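Local coordinates for ThiS/MoaD family protein (Amycolatopsis orientalis, PDB 4N6E), which probably serves as a small sulfur-carrier protein, a CysO of the ThiS/MoaD family that forms a complex with the thiosugar synthase BexX in 2-thiosugar biosynthesis, at residues H53-V58 and L84-G89; A26-I31 and A73-G78; K19-K24 and D33-R38. All coordinates share one frame; numbering follows the deposited sequence.

From the N terminus, strand 3-6 leads into strand 20-23, which carries the first half of contact 3. That contact closes the short loop between the strand and helix 28-38, laying the helix over the sheet. Contact 2 starts inside this loop and crosses contact 3 along the chain: it brings A73-G78, just before strand 80-88, back to the helix start across 41 intervening residues. The two share helix 28-38 and touch where I31 CD1 packs on K24. Contact 1, on the opposite side of the chain's centre, joins strand 56-60 to the C-terminal end of strand 80-88, closing the 25 residues between its segments; contacts 1 and 2 cross, while contacts 3 and 1 follow in series.

Contact 1 (H53-V58 and L84-G89)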
loop_
_atom_site.group_PDB
_atom_site.type_symbol
_atom_site.label_atom_id
_atom_site.label_comp_id
_atom_site.label_asym_id
_atom_site.label_seq_id
_atom_site.Cartn_x
_atom_site.Cartn_y
_atom_site.Cartn_z
ATOM N N HIS B 53 3.460 -37.245 -23.886
ATOM C CA HIS B 53 3.859 -36.431 -22.743
ATOM C C HIS B 53 2.601 -36.038 -21.988
ATOM O O HIS B 53 1.613 -35.636 -22.596
ATOM C CB HIS B 53 4.619 -35.171 -23.185
ATOM C CG HIS B 53 5.512 -34.607 -22.123
ATOM N ND1 HIS B 53 5.073 -34.325 -20.847
ATOM C CD2 HIS B 53 6.828 -34.290 -22.141
ATOM C CE1 HIS B 53 6.077 -33.862 -20.126
ATOM N NE2 HIS B 53 7.154 -33.830 -20.887
ATOM N N ARG B 54 2.629 -36.172 -20.668
ATOM C CA ARG B 54 1.495 -35.760 -19.821
ATOM C C ARG B 54 0.992 -34.318 -20.102
ATOM O O ARG B 54 -0.183 -34.029 -19.912
ATOM C CB ARG B 54 1.864 -35.916 -18.341
ATOM C CG ARG B 54 3.007 -35.009 -17.880
ATOM C CD ARG B 54 3.272 -35.081 -16.373
ATOM N NE ARG B 54 2.058 -34.910 -15.562
ATOM C CZ ARG B 54 2.043 -34.688 -14.247
ATOM N NH1 ARG B 54 3.175 -34.574 -13.556
ATOM N NH2 ARG B 54 0.877 -34.560 -13.622
ATOM N N PHE B 55 1.883 -33.436 -20.562
ATOM C CA PHE B 55 1.560 -32.039 -20.842
ATOM C C PHE B 55 1.382 -31.744 -22.317
ATOM O O PHE B 55 1.515 -30.588 -22.749
ATOM C CB PHE B 55 2.646 -31.133 -20.265
ATOM C CG PHE B 55 2.729 -31.183 -18.769
ATOM C CD1 PHE B 55 1.571 -31.243 -18.006
ATOM C CD2 PHE B 55 3.950 -31.183 -18.122
ATOM C CE1 PHE B 55 1.629 -31.306 -16.627
ATOM C CE2 PHE B 55 4.017 -31.248 -16.739
ATOM C CZ PHE B 55 2.854 -31.306 -15.986
ATOM N N ILE B 56 1.047 -32.785 -23.076
ATOM C CA ILE B 56 0.742 -32.651 -24.485
ATOM C C ILE B 56 -0.601 -33.292 -24.747
ATOM O O ILE B 56 -0.891 -34.333 -24.197
ATOM C CB ILE B 56 1.835 -33.332 -25.347
ATOM C CG1 ILE B 56 3.115 -32.499 -25.309
ATOM C CG2 ILE B 56 1.386 -33.508 -26.793
ATOM C CD1 ILE B 56 3.005 -31.181 -26.040
ATOM N N ASN B 57 -1.418 -32.667 -25.581
ATOM C CA ASN B 57 -2.671 -33.265 -26.021
ATOM C C ASN B 57 -2.670 -33.407 -27.519
ATOM O O ASN B 57 -2.217 -32.510 -28.231
ATOM C CB ASN B 57 -3.858 -32.401 -25.619
ATOM C CG ASN B 57 -3.791 -31.975 -24.179
ATOM O OD1 ASN B 57 -3.934 -32.799 -23.279
ATOM N ND2 ASN B 57 -3.547 -30.685 -23.947
ATOM N N VAL B 58 -3.186 -34.533 -28.003
ATOM C CA VAL B 58 -3.323 -34.748 -29.437
ATOM C C VAL B 58 -4.762 -35.081 -29.791
ATOM O O VAL B 58 -5.362 -35.948 -29.183
ATOM C CB VAL B 58 -2.419 -35.886 -29.925
ATOM C CG1 VAL B 58 -2.684 -36.177 -31.395
ATOM C CG2 VAL B 58 -0.949 -35.541 -29.688
ATOM N N LEU B 84 -1.772 -29.907 -29.154
ATOM C CA LEU B 84 -2.258 -28.844 -28.277
ATOM C C LEU B 84 -1.610 -28.977 -26.896
ATOM O O LEU B 84 -2.118 -29.693 -26.031
ATOM C CB LEU B 84 -3.771 -28.946 -28.179
ATOM C CG LEU B 84 -4.525 -27.815 -27.508
ATOM C CD1 LEU B 84 -4.568 -26.579 -28.400
ATOM C CD2 LEU B 84 -5.935 -28.280 -27.173
ATOM N N PRO B 85 -0.470 -28.294 -26.692
ATOM C CA PRO B 85 0.242 -28.415 -25.429
ATOM C C PRO B 85 -0.376 -27.591 -24.291
ATOM O O PRO B 85 -1.004 -26.559 -24.524
ATOM C CB PRO B 85 1.637 -27.905 -25.766
ATOM C CG PRO B 85 1.443 -26.959 -26.875
ATOM C CD PRO B 85 0.224 -27.393 -27.631
ATOM N N ALA B 86 -0.195 -28.088 -23.077
ATOM C CA ALA B 86 -0.539 -27.368 -21.865
ATOM C C ALA B 86 0.378 -26.167 -21.760
ATOM O O ALA B 86 1.580 -26.305 -21.915
ATOM C CB ALA B 86 -0.346 -28.270 -20.656
ATOM N N VAL B 87 -0.188 -24.989 -21.507
ATOM C CA VAL B 87 0.614 -23.777 -21.431
ATOM C C VAL B 87 0.290 -22.870 -20.242
ATOM O O VAL B 87 -0.740 -23.009 -19.579
ATOM C CB VAL B 87 0.523 -22.964 -22.728
ATOM C CG1 VAL B 87 0.989 -23.798 -23.910
ATOM C CG2 VAL B 87 -0.882 -22.443 -22.954
ATOM N N ALA B 88 1.222 -21.958 -19.984
ATOM C CA ALA B 88 1.070 -20.936 -18.973
ATOM C C ALA B 88 -0.153 -20.096 -19.295
ATOM O O ALA B 88 -0.315 -19.640 -20.423
ATOM C CB ALA B 88 2.310 -20.049 -18.941
ATOM N N GLY B 89 -0.999 -19.889 -18.288
ATOM C CA GLY B 89 -2.230 -19.134 -18.470
ATOM C C GLY B 89 -2.166 -17.765 -17.842
ATOM O O GLY B 89 -1.369 -17.527 -16.934
HETATM O O HOH W 1 3.714 -28.578 -22.441
#
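A86 N donates to F55 O at 3.0 Å, and L84 N to N57 O at 2.8 Å; N57 N returns a bond to L84 O. Beside the A86 N bond, a water donates to both F55 O and A86 O and so bridges the two segments.

The polar side chain that takes part is N57, whose ND2 also reaches L84 O, at 2.7 Å and nearly along the C=O axis, whereas the backbone N of the same residue arrives from above the carbonyl plane. One carbonyl is thus gripped twice by one residue. CG stands beside the backbone N of N57 (chi1 -48°), which turns the amide toward L84; its OD1 is held by R66, fixing the other end.

Among apolar groups, I56 CD1 lies 3.6 Å from P85 CB, and A86 CB lies 4.2 Å from F55 CB. The F55 ring leads away and takes R54 CG over the centre of one face.

Past A86 the chain leaves this pairing, and V87 joins an antiparallel ladder with a strand of the other protein's chain, as expected of the extended C-terminal tail of a ubiquitin-like sulfur carrier.

Contact 2 (A26-I31 and A73-G78); sequences ATVLEI and AEVKDG
V75 pushes its CG2 methyl over the start of helix 28-38, 3.3 Å from T27 O, while its CG1 branch meets I31 CG1 at 3.9 Å. With CG1 anti to the backbone N (chi1 -172°) and CG2 beside it, both methyls face the helix: CG2 lies against T27 and also against I31 CG1, and CG1 touches I31 CD1 as well as CG1. The I31 and V75 side chains cross at a slant, and both also rest on V3 of strand 3-6, so the pair fills the space between helix, loop and sheet. V28 CG2 adds a smaller patch on A73 CB, 3.9 Å away.

The backbones meet beside these side chains, A26 next to V75 and T27 next to E74. V75 N points to A26 O, but the modelled separation is too short for an ordinary hydrogen bond and its exact length is doubtful. V28 N makes a weak bond to A73 O, which T27 CA also approaches with its hydrogen.

That helix end is finished off from within its own segment. T27 OG1 accepts from E30 N at 3.1 Å, its chi1 of 61° placing the hydroxyl between the backbone N and carbonyl carbon. E30 OE1 turns back to take A26 N at 2.7 Å, with a weak, longer bond from T27 N.

T27 and E30 form a capping box, here at the N-terminus of the helix that packs across the sheet in this beta-grasp, ubiquitin-like fold.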
loop_
_atom_site.group_PDB
_atom_site.type_symbol
_atom_site.label_atom_id
_atom_site.label_comp_id
_atom_site.label_asym_id
_atom_site.label_seq_id
_atom_site.Cartn_x
_atom_site.Cartn_y
_atom_site.Cartn_z
ATOM N N ALA B 26 -1.280 -44.826 -40.046
ATOM C CA ALA B 26 -2.560 -45.399 -39.623
ATOM C C ALA B 26 -2.831 -45.185 -38.135
ATOM O O ALA B 26 -3.981 -45.013 -37.752
ATOM C CB ALA B 26 -2.615 -46.882 -39.964
ATOM N N THR B 27 -1.786 -45.233 -37.309
ATOM C CA THR B 27 -1.894 -44.880 -35.902
ATOM C C THR B 27 -1.390 -43.451 -35.695
ATOM O O THR B 27 -0.854 -42.835 -36.610
ATOM C CB THR B 27 -1.079 -45.825 -34.994
ATOM O OG1 THR B 27 0.308 -45.757 -35.342
ATOM C CG2 THR B 27 -1.568 -47.265 -35.105
ATOM N N VAL B 28 -1.583 -42.926 -34.488
ATOM C CA VAL B 28 -1.047 -41.623 -34.123
ATOM C C VAL B 28 0.469 -41.678 -34.168
ATOM O O VAL B 28 1.106 -40.738 -34.633
ATOM C CB VAL B 28 -1.502 -41.196 -32.705
ATOM C CG1 VAL B 28 -0.668 -40.034 -32.176
ATOM C CG2 VAL B 28 -2.973 -40.827 -32.711
ATOM N N LEU B 29 1.031 -42.782 -33.674
ATOM C CA LEU B 29 2.476 -42.930 -33.527
ATOM C C LEU B 29 3.192 -43.029 -34.872
ATOM O O LEU B 29 4.349 -42.615 -35.000
ATOM C CB LEU B 29 2.798 -44.159 -32.674
ATOM C CG LEU B 29 4.270 -44.553 -32.518
ATOM C CD1 LEU B 29 5.106 -43.399 -31.983
ATOM C CD2 LEU B 29 4.390 -45.773 -31.609
ATOM N N GLU B 30 2.509 -43.584 -35.866
ATOM C CA GLU B 30 3.041 -43.604 -37.223
ATOM C C GLU B 30 3.071 -42.185 -37.780
ATOM O O GLU B 30 4.045 -41.800 -38.420
ATOM C CB GLU B 30 2.226 -44.538 -38.133
ATOM C CG GLU B 30 2.451 -46.021 -37.837
ATOM C CD GLU B 30 1.739 -46.950 -38.810
ATOM O OE1 GLU B 30 0.674 -46.576 -39.357
ATOM O OE2 GLU B 30 2.253 -48.065 -39.024
ATOM N N ILE B 31 2.021 -41.410 -37.522
ATOM C CA ILE B 31 1.958 -40.012 -37.974
ATOM C C ILE B 31 3.044 -39.159 -37.315
ATOM O O ILE B 31 3.510 -38.175 -37.896
ATOM C CB ILE B 31 0.588 -39.367 -37.675
ATOM C CG1 ILE B 31 -0.525 -40.085 -38.443
ATOM C CG2 ILE B 31 0.593 -37.883 -38.022
ATOM C CD1 ILE B 31 -0.581 -39.771 -39.925
ATOM N N ALA B 73 -4.141 -44.843 -31.438
ATOM C CA ALA B 73 -5.447 -44.445 -31.971
ATOM C C ALA B 73 -5.433 -44.387 -33.497
ATOM O O ALA B 73 -4.437 -43.981 -34.090
ATOM C CB ALA B 73 -5.876 -43.100 -31.395
ATOM N N GLU B 74 -6.547 -44.782 -34.119
ATOM C CA GLU B 74 -6.645 -44.879 -35.581
ATOM C C GLU B 74 -6.642 -43.529 -36.302
ATOM O O GLU B 74 -7.337 -42.592 -35.899
ATOM C CB GLU B 74 -7.916 -45.629 -35.993
ATOM C CG GLU B 74 -7.931 -47.106 -35.641
ATOM C CD GLU B 74 -9.253 -47.778 -36.002
ATOM O OE1 GLU B 74 -9.808 -47.475 -37.088
ATOM O OE2 GLU B 74 -9.737 -48.610 -35.200
ATOM N N VAL B 75 -5.880 -43.470 -37.394
ATOM C CA VAL B 75 -5.808 -42.305 -38.277
ATOM C C VAL B 75 -6.162 -42.762 -39.689
ATOM O O VAL B 75 -5.473 -43.612 -40.251
ATOM C CB VAL B 75 -4.388 -41.689 -38.318
ATOM C CG1 VAL B 75 -4.403 -40.370 -39.078
ATOM C CG2 VAL B 75 -3.827 -41.494 -36.920
ATOM N N LYS B 76 -7.243 -42.217 -40.243
ATOM C CA LYS B 76 -7.619 -42.459 -41.637
ATOM C C LYS B 76 -6.940 -41.422 -42.535
ATOM O O LYS B 76 -6.398 -40.429 -42.044
ATOM C CB LYS B 76 -9.140 -42.379 -41.803
ATOM C CG LYS B 76 -9.902 -43.510 -41.129
ATOM C CD LYS B 76 -11.404 -43.343 -41.304
ATOM C CE LYS B 76 -12.165 -44.586 -40.851
ATOM N NZ LYS B 76 -13.619 -44.501 -41.175
ATOM N N ASP B 77 -6.967 -41.651 -43.845
ATOM C CA ASP B 77 -6.436 -40.681 -44.800
ATOM C C ASP B 77 -7.422 -39.534 -44.977
ATOM O O ASP B 77 -8.583 -39.767 -45.299
ATOM C CB ASP B 77 -6.179 -41.326 -46.159
ATOM C CG ASP B 77 -5.477 -40.385 -47.115
ATOM O OD1 ASP B 77 -4.230 -40.299 -47.037
ATOM O OD2 ASP B 77 -6.170 -39.719 -47.921
ATOM N N GLY B 78 -6.950 -38.301 -44.791
ATOM C CA GLY B 78 -7.815 -37.114 -44.819
ATOM C C GLY B 78 -8.145 -36.571 -43.433
ATOM O O GLY B 78 -8.749 -35.502 -43.311
#

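Contact 3 (K19-K24 and D33-R38); sequences KSVEAK and DDVESR
D34 meets the A23-K24 backbone with its carboxylate: OD2 accepts from K24 N at 2.8 Å, the donor lying 48° above the carboxylate plane. Because CG is anti to the backbone N (chi1 -171°), the acid projects from the helix across to A23 and K24, and the same oxygen also lies 3.2 Å from both A23 CA and A23 CB. An alanine at this position would remove the carboxylate and would probably cost K24 N its acceptor, loosening the tie between this backbone and the helix. The backbone O of D34 accepts in turn from S37 OG, three residues on.

V35 follows as the apolar member. Its CG2 touches V21 CG2 at 3.7 Å, the two side chains crossing at about a right angle, and lies 4.0 Å from A23 CB. V21 also packs on V5 of the neighbouring strand and V35 on I42 of helix 42-46, which places this patch in the hydrophobic interior.

R38, exposed, comes last, one turn on from D34. Bent at chi2 and chi3, its chain brings NH2 beside E22 CB and close to E22 O, but the angle there is too poor for a hydrogen bond.

The axis of helix segment 33-38 passes 8.5 Å from that of strand 20-23, their directions 114° apart, the helix-over-sheet packing of the beta-grasp fold that ThiS and MoaD share with ubiquitin.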
loop_
_atom_site.group_PDB
_atom_site.type_symbol
_atom_site.label_atom_id
_atom_site.label_comp_id
_atom_site.label_asym_id
_atom_site.label_seq_id
_atom_site.Cartn_x
_atom_site.Cartn_y
_atom_site.Cartn_z
ATOM N N LYS B 19 3.019 -23.797 -40.133
ATOM C CA LYS B 19 1.932 -24.057 -39.186
ATOM C C LYS B 19 1.142 -25.328 -39.513
ATOM O O LYS B 19 0.114 -25.608 -38.890
ATOM C CB LYS B 19 1.001 -22.843 -39.085
ATOM C CG LYS B 19 0.022 -22.609 -40.230
ATOM C CD LYS B 19 -0.858 -21.398 -39.907
ATOM C CE LYS B 19 -2.177 -21.388 -40.668
ATOM N NZ LYS B 19 -2.018 -20.857 -42.049
ATOM N N SER B 20 1.640 -26.098 -40.476
ATOM C CA SER B 20 0.969 -27.300 -40.939
ATOM C C SER B 20 1.956 -28.182 -41.697
ATOM O O SER B 20 2.845 -27.672 -42.376
ATOM C CB SER B 20 -0.197 -26.921 -41.850
ATOM O OG SER B 20 -0.560 -28.014 -42.665
ATOM N N VAL B 21 1.813 -29.499 -41.564
ATOM C CA VAL B 21 2.592 -30.442 -42.362
ATOM C C VAL B 21 1.734 -31.608 -42.853
ATOM O O VAL B 21 0.705 -31.935 -42.257
ATOM C CB VAL B 21 3.820 -30.994 -41.602
ATOM C CG1 VAL B 21 4.681 -29.859 -41.066
ATOM C CG2 VAL B 21 3.405 -31.927 -40.479
ATOM N N GLU B 22 2.174 -32.219 -43.951
ATOM C CA GLU B 22 1.524 -33.393 -44.515
ATOM C C GLU B 22 2.197 -34.653 -43.997
ATOM O O GLU B 22 3.385 -34.644 -43.654
ATOM C CB GLU B 22 1.595 -33.359 -46.040
ATOM C CG GLU B 22 0.770 -32.256 -46.676
ATOM C CD GLU B 22 -0.713 -32.433 -46.425
ATOM O OE1 GLU B 22 -1.392 -33.059 -47.265
ATOM O OE2 GLU B 22 -1.193 -31.963 -45.373
ATOM N N ALA B 23 1.429 -35.738 -43.933
ATOM C CA ALA B 23 1.957 -37.007 -43.440
ATOM C C ALA B 23 1.088 -38.218 -43.809
ATOM O O ALA B 23 -0.036 -38.086 -44.317
ATOM C CB ALA B 23 2.159 -36.935 -41.930
ATOM N N LYS B 24 1.653 -39.396 -43.543
ATOM C CA LYS B 24 1.027 -40.678 -43.846
ATOM C C LYS B 24 1.225 -41.630 -42.670
ATOM O O LYS B 24 2.320 -41.705 -42.086
ATOM C CB LYS B 24 1.648 -41.290 -45.112
ATOM C CG LYS B 24 1.266 -40.575 -46.399
ATOM C CD LYS B 24 2.108 -41.033 -47.585
ATOM C CE LYS B 24 1.919 -40.120 -48.793
ATOM N NZ LYS B 24 0.492 -40.007 -49.218
ATOM N N ASP B 33 6.189 -40.435 -36.069
ATOM C CA ASP B 33 7.413 -40.944 -36.717
ATOM C C ASP B 33 7.632 -40.390 -38.141
ATOM O O ASP B 33 8.755 -40.055 -38.514
ATOM C CB ASP B 33 7.377 -42.480 -36.776
ATOM C CG ASP B 33 7.595 -43.140 -35.416
ATOM O OD1 ASP B 33 8.129 -42.487 -34.499
ATOM O OD2 ASP B 33 7.239 -44.329 -35.266
ATOM N N ASP B 34 6.552 -40.295 -38.914
ATOM C CA ASP B 34 6.586 -39.785 -40.295
ATOM C C ASP B 34 6.921 -38.287 -40.357
ATOM O O ASP B 34 7.509 -37.812 -41.334
ATOM C CB ASP B 34 5.229 -40.042 -40.972
ATOM C CG ASP B 34 5.241 -39.753 -42.465
ATOM O OD1 ASP B 34 6.103 -40.320 -43.176
ATOM O OD2 ASP B 34 4.371 -38.975 -42.930
ATOM N N VAL B 35 6.528 -37.549 -39.321
ATOM C CA VAL B 35 6.825 -36.122 -39.224
ATOM C C VAL B 35 8.260 -35.916 -38.710
ATOM O O VAL B 35 8.971 -35.040 -39.199
ATOM C CB VAL B 35 5.763 -35.390 -38.358
ATOM C CG1 VAL B 35 6.275 -34.060 -37.828
ATOM C CG2 VAL B 35 4.494 -35.162 -39.167
ATOM N N GLU B 36 8.675 -36.734 -37.740
ATOM C CA GLU B 36 10.051 -36.728 -37.224
ATOM C C GLU B 36 11.078 -36.879 -38.348
ATOM O O GLU B 36 12.123 -36.222 -38.349
ATOM C CB GLU B 36 10.233 -37.868 -36.210
ATOM C CG GLU B 36 11.632 -38.018 -35.619
ATOM C CD GLU B 36 11.969 -36.949 -34.590
ATOM O OE1 GLU B 36 12.561 -37.293 -33.544
ATOM O OE2 GLU B 36 11.644 -35.762 -34.815
ATOM N N SER B 37 10.765 -37.759 -39.297
ATOM C CA SER B 37 11.659 -38.081 -40.410
ATOM C C SER B 37 11.969 -36.852 -41.261
ATOM O O SER B 37 13.068 -36.724 -41.785
ATOM C CB SER B 37 11.038 -39.178 -41.283
ATOM O OG SER B 37 9.911 -38.691 -42.000
ATOM N N ARG B 38 10.990 -35.964 -41.402
ATOM C CA ARG B 38 11.204 -34.692 -42.078
ATOM C C ARG B 38 11.785 -33.636 -41.128
ATOM O O ARG B 38 12.716 -32.913 -41.490
ATOM C CB ARG B 38 9.895 -34.151 -42.644
ATOM C CG ARG B 38 9.119 -35.091 -43.550
ATOM C CD ARG B 38 8.352 -34.269 -44.577
ATOM N NE ARG B 38 7.023 -34.786 -44.884
ATOM C CZ ARG B 38 6.174 -34.209 -45.734
ATOM N NH1 ARG B 38 6.503 -33.089 -46.375
ATOM N NH2 ARG B 38 4.984 -34.754 -45.947
#